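Local coordinates for protein alginate lyase, family PL7 (Zobellia galactanivorans, PDB 3ZPY) that probably cleaves the polysaccharide alginate as a lyase, the deposited chain being the catalytic domain of a longer marine bacterial enzyme, at residues L157-Q171 and L195-V209. Numbering follows the deposited sequence.
Sequences LKISGYVTEEQGGSQ and LFMNGSSVFRKKMEV
Phe203 reaches from the edge strand 200-206 into a pocket formed by Ile159, Val163, Thr164 and Gln171. Its CG stands anti to the backbone N (chi1 175°), which sends the ring across to strand 157-160 and the helical turn, and the contacts change along the side chain. CB and CG lie against Ile159 CG1, and CD1 and CE1 turn to the amide of Gln171, whose OE1 lies at the ring edge, 3.7 Å from Phe203 CE1. At the far end, Phe203 CZ and CE1 take Thr164 CG2 obliquely, while CE2 and CZ meet Val163 CG1. Over the middle of one face sits Ile159 CG2, a CH-pi contact 3.7 Å from the centroid of the Phe203 ring and only 7° off its normal; Phe203 CD2 meets this same methyl at 4.0 Å. Thr164 is itself held by OG1 donating to Ile159 O (2.8 Å), which also accepts from Gln171 N, a bond that ties the helical turn to the strand end. With an alanine at Phe203, the methyls of Ile159 and Thr164 would be likely to lose their aromatic partner, leaving a gap between the sheets.

On one side of the ring, Leu157 CD2 meets Val202 CG2 at 3.8 Å, beside the classic bulge where Val202 and Phe203 both face Leu195. On the other, Met207 SD packs against Val163 CB (3.7 Å) and makes an oblique Met-aromatic contact with Tyr162. One water joins Gln171 NE2 to Lys205 NZ. Strand 154-160, helix 162-165 and the start of strand 171-177 thus meet the outermost hairpin, 192-197 with 200-206, of the opposing sheet in the PL7 beta-jelly roll, while Val140 and Val142 of strand 138-146 continue the apolar interior.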
loop_
_atom_site.group_PDB
_atom_site.type_symbol
_atom_site.label_atom_id
_atom_site.label_comp_id
_atom_site.label_asym_id
_atom_site.label_seq_id
_atom_site.Cartn_x
_atom_site.Cartn_y
_atom_site.Cartn_z
ATOM N N LEU A 157 -6.227 -1.469 13.398
ATOM C CA LEU A 157 -4.972 -1.381 12.748
ATOM C C LEU A 157 -4.301 -2.771 12.867
ATOM O O LEU A 157 -4.170 -3.332 13.978
ATOM C CB LEU A 157 -4.114 -0.303 13.420
ATOM C CG LEU A 157 -2.736 -0.114 12.903
ATOM C CD1 LEU A 157 -2.639 0.472 11.492
ATOM C CD2 LEU A 157 -1.884 0.670 13.899
ATOM N N LYS A 158 -3.750 -3.267 11.758
ATOM C CA LYS A 158 -3.040 -4.589 11.800
ATOM C C LYS A 158 -1.695 -4.385 11.141
ATOM O O LYS A 158 -1.634 -3.895 10.012
ATOM C CB LYS A 158 -3.862 -5.667 11.112
ATOM C CG LYS A 158 -3.202 -6.997 11.163
ATOM C CD LYS A 158 -4.202 -8.090 10.758
ATOM C CE LYS A 158 -3.541 -9.472 10.912
ATOM N NZ LYS A 158 -4.568 -10.550 10.587
ATOM N N ILE A 159 -0.631 -4.804 11.867
ATOM C CA ILE A 159 0.733 -4.671 11.364
ATOM C C ILE A 159 1.228 -6.046 10.971
ATOM O O ILE A 159 1.382 -6.913 11.845
ATOM C CB ILE A 159 1.610 -4.057 12.426
ATOM C CG1 ILE A 159 1.029 -2.645 12.889
ATOM C CG2 ILE A 159 3.033 -3.898 11.861
ATOM C CD1 ILE A 159 0.917 -1.649 11.802
ATOM N N SER A 160 1.442 -6.203 9.669
ATOM C CA SER A 160 1.866 -7.533 9.145
ATOM C C SER A 160 3.179 -7.320 8.367
ATOM O O SER A 160 3.815 -6.296 8.514
ATOM C CB SER A 160 0.739 -8.080 8.263
ATOM O OG SER A 160 -0.414 -8.392 9.026
ATOM N N GLY A 161 3.585 -8.297 7.544
ATOM C CA GLY A 161 4.910 -8.293 6.981
ATOM C C GLY A 161 5.945 -8.913 7.883
ATOM O O GLY A 161 5.611 -9.289 9.013
ATOM N N TYR A 162 7.216 -8.921 7.427
ATOM C CA TYR A 162 8.284 -9.707 8.090
ATOM C C TYR A 162 8.465 -9.304 9.572
ATOM O O TYR A 162 8.552 -10.138 10.453
ATOM C CB TYR A 162 9.585 -9.485 7.340
ATOM C CG TYR A 162 10.689 -10.282 7.846
ATOM C CD1 TYR A 162 11.265 -10.048 9.122
ATOM C CD2 TYR A 162 11.084 -11.408 7.130
ATOM C CE1 TYR A 162 12.280 -10.855 9.603
ATOM C CE2 TYR A 162 12.112 -12.242 7.602
ATOM C CZ TYR A 162 12.717 -11.945 8.864
ATOM O OH TYR A 162 13.684 -12.751 9.406
ATOM N N VAL A 163 8.357 -7.990 9.820
ATOM C CA VAL A 163 8.752 -7.463 11.109
ATOM C C VAL A 163 7.840 -7.993 12.259
ATOM O O VAL A 163 8.299 -8.104 13.379
ATOM C CB VAL A 163 8.767 -5.890 11.108
ATOM C CG1 VAL A 163 7.356 -5.308 11.003
ATOM C CG2 VAL A 163 9.572 -5.383 12.312
ATOM N N THR A 164 6.615 -8.389 11.934
ATOM C CA THR A 164 5.727 -9.054 12.909
ATOM C C THR A 164 5.607 -10.536 12.560
ATOM O O THR A 164 5.756 -11.383 13.458
ATOM C CB THR A 164 4.372 -8.366 13.065
ATOM O OG1 THR A 164 3.751 -8.319 11.797
ATOM C CG2 THR A 164 4.489 -7.026 13.719
ATOM N N GLU A 165 5.241 -10.845 11.314
ATOM C CA GLU A 165 4.959 -12.271 11.015
ATOM C C GLU A 165 6.093 -13.243 11.290
ATOM O O GLU A 165 5.823 -14.416 11.556
ATOM C CB GLU A 165 4.491 -12.362 9.565
ATOM C CG GLU A 165 3.192 -11.672 9.242
ATOM C CD GLU A 165 2.933 -11.803 7.759
ATOM O OE1 GLU A 165 3.328 -12.797 7.073
ATOM O OE2 GLU A 165 2.253 -10.969 7.238
ATOM N N GLU A 166 7.342 -12.825 11.084
ATOM C CA GLU A 166 8.497 -13.689 11.242
ATOM C C GLU A 166 9.162 -13.424 12.592
ATOM O O GLU A 166 10.186 -13.985 12.931
ATOM C CB GLU A 166 9.472 -13.491 10.061
ATOM C CG GLU A 166 8.975 -14.024 8.717
ATOM C CD GLU A 166 9.148 -15.507 8.568
ATOM O OE1 GLU A 166 9.619 -16.124 9.520
ATOM O OE2 GLU A 166 8.827 -16.027 7.490
ATOM N N GLN A 167 8.477 -12.616 13.431
ATOM C CA GLN A 167 9.018 -12.167 14.740
ATOM C C GLN A 167 7.909 -12.107 15.792
ATOM O O GLN A 167 7.617 -11.078 16.419
ATOM C CB GLN A 167 9.781 -10.824 14.601
ATOM C CG GLN A 167 10.765 -10.766 13.444
ATOM C CD GLN A 167 11.628 -9.545 13.577
ATOM O OE1 GLN A 167 11.113 -8.407 13.829
ATOM N NE2 GLN A 167 12.938 -9.712 13.436
ATOM N N GLY A 168 7.181 -13.221 15.895
ATOM C CA GLY A 168 6.204 -13.407 16.987
ATOM C C GLY A 168 4.780 -13.289 16.611
ATOM O O GLY A 168 3.891 -13.552 17.442
ATOM N N GLY A 169 4.493 -12.925 15.366
ATOM C CA GLY A 169 3.093 -12.916 14.873
ATOM C C GLY A 169 2.558 -11.540 14.559
ATOM O O GLY A 169 3.032 -10.560 15.151
ATOM N N SER A 170 1.598 -11.434 13.629
ATOM C CA SER A 170 1.021 -10.104 13.319
ATOM C C SER A 170 0.450 -9.466 14.598
ATOM O O SER A 170 0.030 -10.167 15.537
ATOM C CB SER A 170 -0.049 -10.325 12.263
ATOM O OG SER A 170 -1.102 -11.143 12.794
ATOM N N GLN A 171 0.358 -8.145 14.606
ATOM C CA GLN A 171 -0.109 -7.417 15.829
ATOM C C GLN A 171 -1.278 -6.539 15.393
ATOM O O GLN A 171 -1.326 -5.967 14.287
ATOM C CB GLN A 171 0.978 -6.533 16.408
ATOM C CG GLN A 171 2.106 -7.387 16.963
ATOM C CD GLN A 171 3.215 -6.593 17.612
ATOM O OE1 GLN A 171 2.958 -5.522 18.135
ATOM N NE2 GLN A 171 4.411 -7.109 17.613
ATOM N N LEU A 195 5.612 2.886 13.089
ATOM C CA LEU A 195 4.478 3.722 12.618
ATOM C C LEU A 195 4.038 4.642 13.672
ATOM O O LEU A 195 3.737 4.233 14.781
ATOM C CB LEU A 195 3.309 2.788 12.207
ATOM C CG LEU A 195 2.050 3.470 11.648
ATOM C CD1 LEU A 195 2.250 4.128 10.286
ATOM C CD2 LEU A 195 0.926 2.447 11.580
ATOM N N PHE A 196 3.876 5.922 13.271
ATOM C CA PHE A 196 3.183 6.932 14.052
ATOM C C PHE A 196 1.835 7.204 13.362
ATOM O O PHE A 196 1.727 7.265 12.118
ATOM C CB PHE A 196 3.962 8.276 14.096
ATOM C CG PHE A 196 5.337 8.203 14.779
ATOM C CD1 PHE A 196 6.476 7.727 14.076
ATOM C CD2 PHE A 196 5.537 8.795 16.002
ATOM C CE1 PHE A 196 7.711 7.617 14.747
ATOM C CE2 PHE A 196 6.740 8.713 16.672
ATOM C CZ PHE A 196 7.815 8.165 16.024
ATOM N N MET A 197 0.780 7.470 14.180
ATOM C CA MET A 197 -0.543 7.792 13.668
ATOM C C MET A 197 -0.966 9.012 14.455
ATOM O O MET A 197 -1.000 8.941 15.697
ATOM C CB MET A 197 -1.525 6.641 13.914
ATOM C CG MET A 197 -1.295 5.397 13.066
ATOM S SD MET A 197 -1.378 5.698 11.259
ATOM C CE MET A 197 -3.045 5.149 10.827
ATOM N N ASN A 198 -1.270 10.121 13.735
ATOM C CA ASN A 198 -1.647 11.358 14.405
ATOM C C ASN A 198 -0.694 11.758 15.503
ATOM O O ASN A 198 -1.122 12.273 16.535
ATOM C CB ASN A 198 -3.097 11.333 14.919
ATOM C CG ASN A 198 -4.083 11.284 13.777
ATOM O OD1 ASN A 198 -3.726 11.610 12.672
ATOM N ND2 ASN A 198 -5.307 10.823 14.047
ATOM N N GLY A 199 0.593 11.472 15.239
ATOM C CA GLY A 199 1.681 11.894 16.157
ATOM C C GLY A 199 2.056 10.931 17.283
ATOM O O GLY A 199 3.003 11.190 18.041
ATOM N N SER A 200 1.302 9.852 17.434
ATOM C CA SER A 200 1.610 8.880 18.468
ATOM C C SER A 200 2.334 7.654 17.839
ATOM O O SER A 200 1.885 7.134 16.826
ATOM C CB SER A 200 0.259 8.359 19.081
ATOM O OG SER A 200 -0.483 9.314 19.858
ATOM N N SER A 201 3.406 7.241 18.487
ATOM C CA SER A 201 3.996 5.937 18.055
ATOM C C SER A 201 3.054 4.816 18.460
ATOM O O SER A 201 2.841 4.549 19.657
ATOM C CB SER A 201 5.345 5.730 18.689
ATOM O OG SER A 201 5.823 4.447 18.385
ATOM N N VAL A 202 2.550 4.140 17.427
ATOM C CA VAL A 202 1.603 3.033 17.712
ATOM C C VAL A 202 2.188 1.617 17.526
ATOM O O VAL A 202 1.645 0.632 17.996
ATOM C CB VAL A 202 0.283 3.176 16.913
ATOM C CG1 VAL A 202 -0.367 4.523 17.221
ATOM C CG2 VAL A 202 0.547 3.120 15.423
ATOM N N PHE A 203 3.344 1.588 16.885
ATOM C CA PHE A 203 4.050 0.277 16.627
ATOM C C PHE A 203 5.517 0.603 16.410
ATOM O O PHE A 203 5.817 1.443 15.556
ATOM C CB PHE A 203 3.501 -0.388 15.351
ATOM C CG PHE A 203 4.281 -1.613 15.024
ATOM C CD1 PHE A 203 4.081 -2.780 15.677
ATOM C CD2 PHE A 203 5.300 -1.505 14.078
ATOM C CE1 PHE A 203 4.894 -3.907 15.407
ATOM C CE2 PHE A 203 6.084 -2.602 13.778
ATOM C CZ PHE A 203 5.881 -3.798 14.434
ATOM N N ARG A 204 6.396 -0.115 17.077
ATOM C CA ARG A 204 7.813 0.076 16.835
ATOM C C ARG A 204 8.487 -1.255 17.159
ATOM O O ARG A 204 8.303 -1.766 18.298
ATOM C CB ARG A 204 8.359 1.194 17.755
ATOM C CG ARG A 204 9.865 1.309 17.705
ATOM C CD ARG A 204 10.371 2.495 18.521
ATOM N NE ARG A 204 11.787 2.346 18.875
ATOM C CZ ARG A 204 12.805 2.737 18.095
ATOM N NH1 ARG A 204 12.552 3.390 16.956
ATOM N NH2 ARG A 204 14.053 2.572 18.531
ATOM N N LYS A 205 9.354 -1.769 16.238
ATOM C CA LYS A 205 9.943 -3.080 16.469
ATOM C C LYS A 205 11.197 -3.180 15.647
ATOM O O LYS A 205 11.232 -2.776 14.484
ATOM C CB LYS A 205 8.948 -4.196 16.085
ATOM C CG LYS A 205 9.438 -5.588 16.535
ATOM C CD LYS A 205 8.261 -6.581 16.411
ATOM C CE LYS A 205 8.645 -8.017 16.844
ATOM N NZ LYS A 205 8.996 -7.984 18.275
ATOM N N LYS A 206 12.230 -3.782 16.251
ATOM C CA LYS A 206 13.502 -4.023 15.560
ATOM C C LYS A 206 13.389 -5.185 14.560
ATOM O O LYS A 206 12.828 -6.237 14.905
ATOM C CB LYS A 206 14.667 -3.934 16.516
ATOM C CG LYS A 206 16.041 -3.883 15.868
ATOM C CD LYS A 206 17.143 -4.108 16.890
ATOM C CE LYS A 206 18.479 -3.582 16.388
ATOM N NZ LYS A 206 18.373 -2.184 15.889
ATOM N N MET A 207 14.018 -5.031 13.406
ATOM C CA MET A 207 14.263 -6.138 12.464
ATOM C C MET A 207 15.512 -6.858 12.940
ATOM O O MET A 207 16.664 -6.324 12.840
ATOM C CB MET A 207 14.485 -5.615 11.058
ATOM C CG MET A 207 13.217 -5.131 10.428
ATOM S SD MET A 207 12.227 -6.520 9.833
ATOM C CE MET A 207 13.270 -7.008 8.404
ATOM N N GLU A 208 15.343 -8.103 13.388
ATOM C CA GLU A 208 16.491 -8.943 13.803
ATOM C C GLU A 208 17.056 -9.716 12.635
ATOM O O GLU A 208 17.034 -10.924 12.622
ATOM C CB GLU A 208 16.088 -9.885 14.960
ATOM C CG GLU A 208 15.564 -9.202 16.224
ATOM C CD GLU A 208 16.562 -8.254 16.881
ATOM O OE1 GLU A 208 17.795 -8.310 16.603
ATOM O OE2 GLU A 208 16.097 -7.460 17.720
ATOM N N VAL A 209 17.534 -9.000 11.662
ATOM C CA VAL A 209 18.105 -9.529 10.386
ATOM C C VAL A 209 19.355 -8.622 10.184
ATOM O O VAL A 209 19.296 -7.390 10.425
ATOM C CB VAL A 209 17.139 -9.236 9.210
ATOM C CG1 VAL A 209 17.884 -9.443 7.862
ATOM C CG2 VAL A 209 15.849 -10.072 9.327
HETATM O O HOH W 1 14.001 -12.004 12.545
HETATM O O HOH W 2 6.583 -6.437 19.557
#